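Local coordinates for amphoterin-induced protein 1 (Mus musculus, PDB 2XOT) that promotes the growth and fasciculation of neurites, the structure covering its extracellular leucine-rich repeats, through which it dimerises, and its immunoglobulin domain, at residues Phe106-Leu111 / Asn130-Met135; Ala136-Leu141 / Asn160-Leu165; Cys205-Leu210 / His238-Leu243. All coordinates share one frame; numbering follows the deposited sequence.

Interaction 1 (Phe106-Leu111 / Asn130-Met135); sequences FLFSDL and NAFEDM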
# COMPACT_ATOMS: atom_id res chain seq x y z
N PHE B 106 20.26 -2.60 16.47
CA PHE B 106 19.99 -3.48 15.35
C PHE B 106 18.72 -4.33 15.42
O PHE B 106 18.56 -5.26 14.63
CB PHE B 106 21.21 -4.37 15.07
CG PHE B 106 22.51 -3.63 15.20
CD1 PHE B 106 22.74 -2.48 14.49
CD2 PHE B 106 23.50 -4.09 16.06
CE1 PHE B 106 23.93 -1.78 14.62
CE2 PHE B 106 24.69 -3.40 16.19
CZ PHE B 106 24.91 -2.26 15.48
N LEU B 107 17.79 -4.00 16.32
CA LEU B 107 16.57 -4.81 16.51
C LEU B 107 15.72 -4.98 15.25
O LEU B 107 15.14 -6.04 15.04
CB LEU B 107 15.70 -4.24 17.64
CG LEU B 107 14.55 -5.11 18.14
CD1 LEU B 107 15.07 -6.44 18.73
CD2 LEU B 107 13.74 -4.36 19.19
N PHE B 108 15.67 -3.95 14.40
CA PHE B 108 14.84 -3.98 13.19
C PHE B 108 15.69 -4.02 11.92
O PHE B 108 15.15 -3.95 10.83
CB PHE B 108 13.92 -2.77 13.17
CG PHE B 108 12.95 -2.71 14.35
CD1 PHE B 108 11.94 -3.64 14.48
CD2 PHE B 108 13.08 -1.74 15.33
CE1 PHE B 108 11.08 -3.61 15.56
CE2 PHE B 108 12.20 -1.70 16.39
CZ PHE B 108 11.21 -2.65 16.50
N SER B 109 17.00 -4.16 12.07
CA SER B 109 17.93 -4.10 10.95
C SER B 109 17.83 -5.23 9.93
O SER B 109 18.33 -5.10 8.81
CB SER B 109 19.36 -4.03 11.47
OG SER B 109 19.56 -2.80 12.10
N ASP B 110 17.19 -6.34 10.30
CA ASP B 110 16.90 -7.39 9.31
C ASP B 110 15.71 -6.98 8.41
O ASP B 110 15.47 -7.62 7.38
CB ASP B 110 16.62 -8.73 10.01
CG ASP B 110 17.86 -9.33 10.69
OD1 ASP B 110 18.98 -9.07 10.21
OD2 ASP B 110 17.69 -10.05 11.70
N LEU B 111 14.96 -5.94 8.78
CA LEU B 111 13.77 -5.51 7.99
C LEU B 111 14.10 -4.43 6.98
O LEU B 111 13.67 -3.26 7.11
CB LEU B 111 12.62 -5.06 8.90
CG LEU B 111 12.12 -6.09 9.91
CD1 LEU B 111 11.23 -5.42 10.96
CD2 LEU B 111 11.40 -7.26 9.21
N ASN B 130 20.45 3.01 16.62
CA ASN B 130 20.88 1.78 16.00
C ASN B 130 19.80 0.70 15.92
O ASN B 130 19.96 -0.26 15.18
CB ASN B 130 22.13 1.22 16.72
CG ASN B 130 23.38 2.05 16.45
OD1 ASN B 130 24.27 2.12 17.30
ND2 ASN B 130 23.44 2.70 15.27
N ALA B 131 18.70 0.84 16.64
CA ALA B 131 17.57 -0.10 16.47
C ALA B 131 17.06 -0.13 15.02
O ALA B 131 16.58 -1.15 14.52
CB ALA B 131 16.43 0.21 17.45
N PHE B 132 17.19 1.01 14.34
CA PHE B 132 16.69 1.18 12.97
C PHE B 132 17.78 1.28 11.91
O PHE B 132 17.54 1.70 10.78
CB PHE B 132 15.83 2.42 12.92
CG PHE B 132 14.85 2.50 14.06
CD1 PHE B 132 13.62 1.87 13.98
CD2 PHE B 132 15.17 3.19 15.20
CE1 PHE B 132 12.73 1.93 15.03
CE2 PHE B 132 14.28 3.27 16.24
CZ PHE B 132 13.05 2.65 16.15
N GLU B 133 18.98 0.88 12.28
CA GLU B 133 20.09 0.88 11.34
C GLU B 133 19.76 0.03 10.11
O GLU B 133 19.25 -1.08 10.25
CB GLU B 133 21.36 0.39 12.03
CG GLU B 133 22.61 0.45 11.18
CD GLU B 133 23.11 1.85 10.94
OE1 GLU B 133 22.53 2.83 11.49
OE2 GLU B 133 24.10 1.98 10.19
N ASP B 134 20.04 0.61 8.94
CA ASP B 134 19.94 -0.02 7.62
C ASP B 134 18.53 -0.20 7.06
O ASP B 134 18.32 -0.86 6.04
CB ASP B 134 20.74 -1.33 7.58
CG ASP B 134 22.26 -1.09 7.60
OD1 ASP B 134 22.75 -0.29 6.77
OD2 ASP B 134 22.95 -1.69 8.44
N MET B 135 17.55 0.40 7.72
CA MET B 135 16.18 0.33 7.24
C MET B 135 16.03 1.35 6.11
O MET B 135 15.51 2.46 6.30
CB MET B 135 15.23 0.58 8.39
CG MET B 135 15.35 -0.47 9.45
SD MET B 135 14.19 -0.13 10.77
CE MET B 135 12.72 -0.83 10.01

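Interaction 2 (Ala136-Leu141 / Asn160-Leu165); sequences AQLQKL and NKLPKL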
# COMPACT_ATOMS: atom_id res chain seq x y z
N ALA B 136 16.51 0.99 4.93
CA ALA B 136 16.59 1.95 3.83
C ALA B 136 15.22 2.34 3.28
O ALA B 136 15.09 3.35 2.60
CB ALA B 136 17.46 1.41 2.69
N GLN B 137 14.19 1.53 3.55
CA GLN B 137 12.88 1.75 2.96
C GLN B 137 11.84 2.28 3.95
O GLN B 137 10.69 2.40 3.59
CB GLN B 137 12.34 0.45 2.36
CG GLN B 137 13.25 -0.16 1.30
CD GLN B 137 13.42 0.73 0.09
OE1 GLN B 137 12.55 1.55 -0.23
NE2 GLN B 137 14.53 0.58 -0.59
N LEU B 138 12.25 2.56 5.19
CA LEU B 138 11.30 2.91 6.26
C LEU B 138 10.80 4.31 6.03
O LEU B 138 11.58 5.26 6.06
CB LEU B 138 11.92 2.79 7.64
CG LEU B 138 10.94 2.94 8.83
CD1 LEU B 138 9.97 1.76 8.83
CD2 LEU B 138 11.68 3.03 10.14
N GLN B 139 9.48 4.42 5.79
CA GLN B 139 8.82 5.69 5.49
C GLN B 139 8.05 6.32 6.68
O GLN B 139 8.00 7.54 6.82
CB GLN B 139 7.90 5.51 4.29
CG GLN B 139 8.64 5.14 3.01
CD GLN B 139 7.73 4.96 1.81
OE1 GLN B 139 6.52 5.12 1.90
NE2 GLN B 139 8.32 4.62 0.65
N LYS B 140 7.47 5.48 7.53
CA LYS B 140 6.62 5.95 8.64
C LYS B 140 6.96 5.21 9.94
O LYS B 140 6.90 3.99 9.98
CB LYS B 140 5.14 5.70 8.32
CG LYS B 140 4.61 6.36 7.04
CD LYS B 140 3.25 5.83 6.67
CE LYS B 140 2.77 6.36 5.33
NZ LYS B 140 1.33 5.96 5.09
N LEU B 141 7.28 5.95 10.99
CA LEU B 141 7.55 5.37 12.30
C LEU B 141 6.68 6.02 13.38
O LEU B 141 6.85 7.20 13.72
CB LEU B 141 9.03 5.55 12.65
CG LEU B 141 9.57 5.10 14.01
CD1 LEU B 141 9.31 3.58 14.26
CD2 LEU B 141 11.08 5.47 14.09
N ASN B 160 23.39 10.82 9.37
CA ASN B 160 23.11 9.45 9.77
C ASN B 160 21.59 9.19 9.77
O ASN B 160 21.07 8.46 10.61
CB ASN B 160 23.74 9.21 11.15
CG ASN B 160 23.88 7.75 11.50
OD1 ASN B 160 24.05 6.90 10.63
ND2 ASN B 160 23.83 7.46 12.79
N LYS B 161 20.89 9.79 8.81
CA LYS B 161 19.43 9.78 8.75
C LYS B 161 18.91 8.51 8.09
O LYS B 161 19.59 7.88 7.26
CB LYS B 161 18.90 11.05 7.96
N LEU B 162 17.69 8.14 8.46
CA LEU B 162 16.92 7.16 7.71
C LEU B 162 16.42 7.92 6.47
O LEU B 162 15.66 8.88 6.61
CB LEU B 162 15.76 6.63 8.54
CG LEU B 162 16.17 5.81 9.76
CD1 LEU B 162 14.99 5.62 10.71
CD2 LEU B 162 16.75 4.45 9.35
N PRO B 163 16.88 7.52 5.28
CA PRO B 163 16.74 8.32 4.07
C PRO B 163 15.32 8.52 3.57
O PRO B 163 15.04 9.53 2.91
CB PRO B 163 17.55 7.53 3.03
CG PRO B 163 17.51 6.15 3.51
CD PRO B 163 17.57 6.25 5.00
N LYS B 164 14.42 7.58 3.84
CA LYS B 164 13.05 7.72 3.33
C LYS B 164 12.05 8.06 4.43
O LYS B 164 10.84 8.09 4.16
CB LYS B 164 12.63 6.46 2.60
CG LYS B 164 13.40 6.21 1.31
CD LYS B 164 12.67 5.19 0.47
CE LYS B 164 13.47 4.79 -0.75
NZ LYS B 164 12.66 3.92 -1.66
N LEU B 165 12.53 8.35 5.63
CA LEU B 165 11.61 8.60 6.74
C LEU B 165 10.89 9.94 6.58
O LEU B 165 11.49 11.00 6.70
CB LEU B 165 12.33 8.52 8.10
CG LEU B 165 11.40 8.60 9.32
CD1 LEU B 165 10.52 7.36 9.42
CD2 LEU B 165 12.20 8.77 10.58
O HOH W 1 14.36 5.15 5.68

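Interaction 3 (Cys205-Leu210 / His238-Leu243); sequences CKLYQL and HNIFSL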
# COMPACT_ATOMS: atom_id res chain seq x y z
N CYS B 205 10.54 31.39 22.92
CA CYS B 205 10.21 32.07 21.65
C CYS B 205 10.77 31.36 20.41
O CYS B 205 10.15 31.42 19.34
CB CYS B 205 10.66 33.53 21.68
SG CYS B 205 9.76 34.55 22.88
N LYS B 206 11.91 30.69 20.55
CA LYS B 206 12.47 29.92 19.45
C LYS B 206 11.53 28.76 19.09
O LYS B 206 11.36 28.45 17.92
CB LYS B 206 13.89 29.42 19.76
N LEU B 207 10.91 28.16 20.11
CA LEU B 207 9.89 27.15 19.89
C LEU B 207 8.73 27.72 19.10
O LEU B 207 8.23 27.09 18.17
CB LEU B 207 9.38 26.57 21.21
CG LEU B 207 8.34 25.46 21.08
CD1 LEU B 207 8.95 24.24 20.45
CD2 LEU B 207 7.72 25.11 22.44
N TYR B 208 8.26 28.90 19.49
CA TYR B 208 7.14 29.54 18.82
C TYR B 208 7.45 29.84 17.35
O TYR B 208 6.63 29.64 16.46
CB TYR B 208 6.75 30.84 19.54
CG TYR B 208 5.84 31.69 18.70
CD1 TYR B 208 4.52 31.31 18.47
CD2 TYR B 208 6.29 32.87 18.11
CE1 TYR B 208 3.67 32.07 17.67
CE2 TYR B 208 5.46 33.64 17.32
CZ TYR B 208 4.15 33.23 17.11
OH TYR B 208 3.30 33.98 16.33
N GLN B 209 8.66 30.32 17.11
CA GLN B 209 9.10 30.71 15.79
C GLN B 209 9.21 29.54 14.83
O GLN B 209 8.94 29.70 13.63
CB GLN B 209 10.44 31.45 15.91
CG GLN B 209 10.21 32.87 16.39
CD GLN B 209 11.39 33.51 17.08
OE1 GLN B 209 11.25 34.59 17.69
NE2 GLN B 209 12.54 32.87 17.01
N LEU B 210 9.59 28.38 15.34
CA LEU B 210 9.61 27.16 14.55
C LEU B 210 8.19 26.80 14.10
O LEU B 210 7.93 26.66 12.92
CB LEU B 210 10.23 26.00 15.34
CG LEU B 210 10.33 24.68 14.56
CD1 LEU B 210 11.62 24.61 13.66
CD2 LEU B 210 10.25 23.49 15.49
N HIS B 238 0.21 26.10 27.98
CA HIS B 238 -0.19 27.11 27.00
C HIS B 238 -0.17 26.51 25.63
O HIS B 238 0.63 25.64 25.35
CB HIS B 238 0.77 28.29 27.04
CG HIS B 238 0.79 28.99 28.36
ND1 HIS B 238 1.60 28.59 29.40
CD2 HIS B 238 0.06 30.03 28.83
CE1 HIS B 238 1.39 29.38 30.44
NE2 HIS B 238 0.46 30.26 30.12
N ASN B 239 -1.06 26.98 24.77
CA ASN B 239 -1.00 26.62 23.37
C ASN B 239 0.17 27.37 22.73
O ASN B 239 0.29 28.59 22.87
CB ASN B 239 -2.29 26.98 22.66
CG ASN B 239 -2.37 26.40 21.26
OD1 ASN B 239 -2.66 25.21 21.08
ND2 ASN B 239 -2.11 27.23 20.28
N ILE B 240 1.04 26.64 22.05
CA ILE B 240 2.25 27.23 21.46
C ILE B 240 1.91 28.50 20.67
O ILE B 240 2.59 29.50 20.77
CB ILE B 240 3.01 26.19 20.56
CG1 ILE B 240 3.63 25.09 21.44
CG2 ILE B 240 4.11 26.83 19.77
CD1 ILE B 240 4.26 23.97 20.66
N PHE B 241 0.81 28.45 19.93
CA PHE B 241 0.38 29.58 19.09
C PHE B 241 -0.17 30.78 19.87
O PHE B 241 -0.51 31.78 19.27
CB PHE B 241 -0.57 29.10 17.98
CG PHE B 241 0.05 28.06 17.13
CD1 PHE B 241 1.03 28.41 16.21
CD2 PHE B 241 -0.27 26.72 17.31
CE1 PHE B 241 1.66 27.44 15.44
CE2 PHE B 241 0.37 25.73 16.55
CZ PHE B 241 1.33 26.10 15.61
N SER B 242 -0.19 30.70 21.19
CA SER B 242 -0.50 31.88 21.99
C SER B 242 0.78 32.71 22.30
O SER B 242 0.68 33.86 22.71
CB SER B 242 -1.24 31.46 23.26
OG SER B 242 -0.33 31.08 24.27
N LEU B 243 1.97 32.15 22.04
CA LEU B 243 3.24 32.83 22.39
C LEU B 243 3.50 34.17 21.68
O LEU B 243 4.36 34.93 22.13
CB LEU B 243 4.45 31.91 22.18
CG LEU B 243 4.67 30.72 23.13
CD1 LEU B 243 6.12 30.34 23.19
CD2 LEU B 243 4.16 31.00 24.51

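Interaction 1 (Phe106-Leu111 / Asn130-Met135)
Phe106 and Phe108 each present a backbone N-H to carbonyls at the end of a 3-10 segment, those of Asn130 and Ala131. Phe106 N donates to Asn130 O at 2.7 Å, approaching from above the carbonyl plane, whereas Phe108 N, 2.9 Å from Ala131 O, lies in the plane of its acceptor. A third hydrogen bond, from a side chain, is short: Ser109 OG sits 2.5 Å from Glu133 O. Serine suits this place because its hydroxyl, held beside its own backbone N (chi1 -68°), reaches a carbonyl of the next repeat.

The apolar contacts lie further in. The rings of Phe108 and Phe132 run side by side, nearly parallel (planes at 20°) but slid so far apart that they barely overlap; Phe108 CD2 meets Phe132 CE1 at 3.7 Å. Met135, flexible and unbranched, lays SD 3.6 Å from Phe108 CB and in plane at the edge of the Phe132 ring, and a bend at its last torsion (chi3 82°) turns CE toward Leu111 CB. With an alanine at this position both SD and CE are gone, and a gap would probably open between Phe108, Leu111 and the Phe132 edge. At the outer side, Glu133 CB touches the edge of the Phe106 ring, while the carboxylate forms a salt bridge with Arg129.

The chemistry thus joins LRR 3 to LRR 4 in two ways: directional bonds fix the backbones against each other, and phenylalanines packed on Leu117 fill the interior.

Interaction 2 (Ala136-Leu141 / Asn160-Leu165)
Ala136 meets the 160-165 segment through its carbonyl group: Ala136 O lies 3.6 Å from Lys164 CG, with Pro163 CG also close by.

Gln137 holds the end of that lysine. The two side chains run alongside each other, and Lys164 NZ donates to Gln137 OE1 at 2.8 Å, a little tilted from the plane of the amide carbonyl. The lysine is extended beyond CG, while the glutamine folds back at chi2 (-63°) and so brings its oxygen alongside the ammonium group. Both residues lie toward the surface, where long polar chains are at home.

Leu138 serves both regions. Its carbonyl is joined to the other segment by a water, which donates to Leu138 O at 2.8 Å and accepts from Lys164 N at 3.0 Å, thereby satisfying two backbone groups that do not bond directly. Inward, Leu138 CD2 packs on Leu162 CD1 at 4.2 Å, and the side chain also touches Leu117 of strand 116-118.

At Gln139 the backbones come close, with Gln139 CA pointing its hydrogen almost straight at Lys164 O, 3.4 Å away. Its own carbonyl passes Leu165 CD1. The same methyl also reaches Leu141 CB, in strand 140-142, at 4.0 Å; leucine suits these buried positions because its branched end fills space between successive turns.

Leu138 and Leu165 occupy equivalent first-leucine positions of the LxxLxLxxN repeat, so the contact stacks equivalent leucines just where the chain enters the neighbouring parallel strands 140-142 and 167-169, as in a leucine-rich repeat solenoid, here between LRR 5 and LRR 6.

Interaction 3 (Cys205-Leu210 / His238-Leu243)
The Tyr208 ring is the flat group at the centre of the contact, and the backbone of residues 240-243 lies against one face and an edge of it. Over that face lies Leu243, whose carbonyl carbon sits above the ring and whose CB comes within 3.8 Å of Tyr208 CG. At the edge, near the ring plane, is Phe241, with its CA 4.4 Å from Tyr208 CE1. Ile240 O approaches obliquely, 3.5 Å from Tyr208 CD1. The Phe241 side chain packs on Phe211, further along the same helix as Tyr208, and on Leu229.

The placing of the tyrosine follows from its first torsion: CG is anti to the backbone N (chi1 166°), which carries the ring off the flank of the helix and past Leu243. These two side chains slide by each other in opposite directions, and Tyr208 CB meets Leu243 CB at 3.7 Å. A broad ring suits this site because one residue can cover several backbone atoms of the 240-243 segment. One helix position earlier, Leu207 crosses Ile240 at about a right angle, with Leu207 CD2 4.1 Å from Ile240 CD1, and both side chains also touch Cys231.

The short 3-10 segment around residues 240-242 is held in shape by its own bonds. Asn239 O accepts from Ser242 N and from Ser242 OG, the latter at 2.9 Å and in the carbonyl plane, while Ile240 O accepts from Leu243 N at 3.0 Å.

On the helix side, Cys205 is tied by a disulfide to Cys248. Helix 205-216, beginning at the second cysteine of a Cys-Asp-Cys sequence and packed on a 3-10 segment later in the chain, with disulfides Cys203-Cys231 and Cys205-Cys248 tying the module together, is the arrangement of the LRRCT module that caps the C-terminal end of a leucine-rich repeat domain.

Overall arrangement
Interactions 1 and 2 are two joints of one solenoid, LRR 3 to LRR 4 and LRR 5 to LRR 6, with centres 11 Å apart, and they touch: Leu162 CD2 reaches Phe132 O at 3.2 Å, and Leu141 CD1 lies 3.9 Å from Phe132 CE1. Phe132 therefore belongs to the hydrophobic interior that both contacts share. Interaction 3 stands apart in the C-terminal cap, its centre 28 Å from that of interaction 2 and 35 Å from that of interaction 1, with nearest atoms about 15 Å from interaction 2 and about 21 Å from interaction 1. The repeat region mediates homodimerisation, yet no residue of the partner chain touches any of the three contacts, which instead build the framework within one subunit.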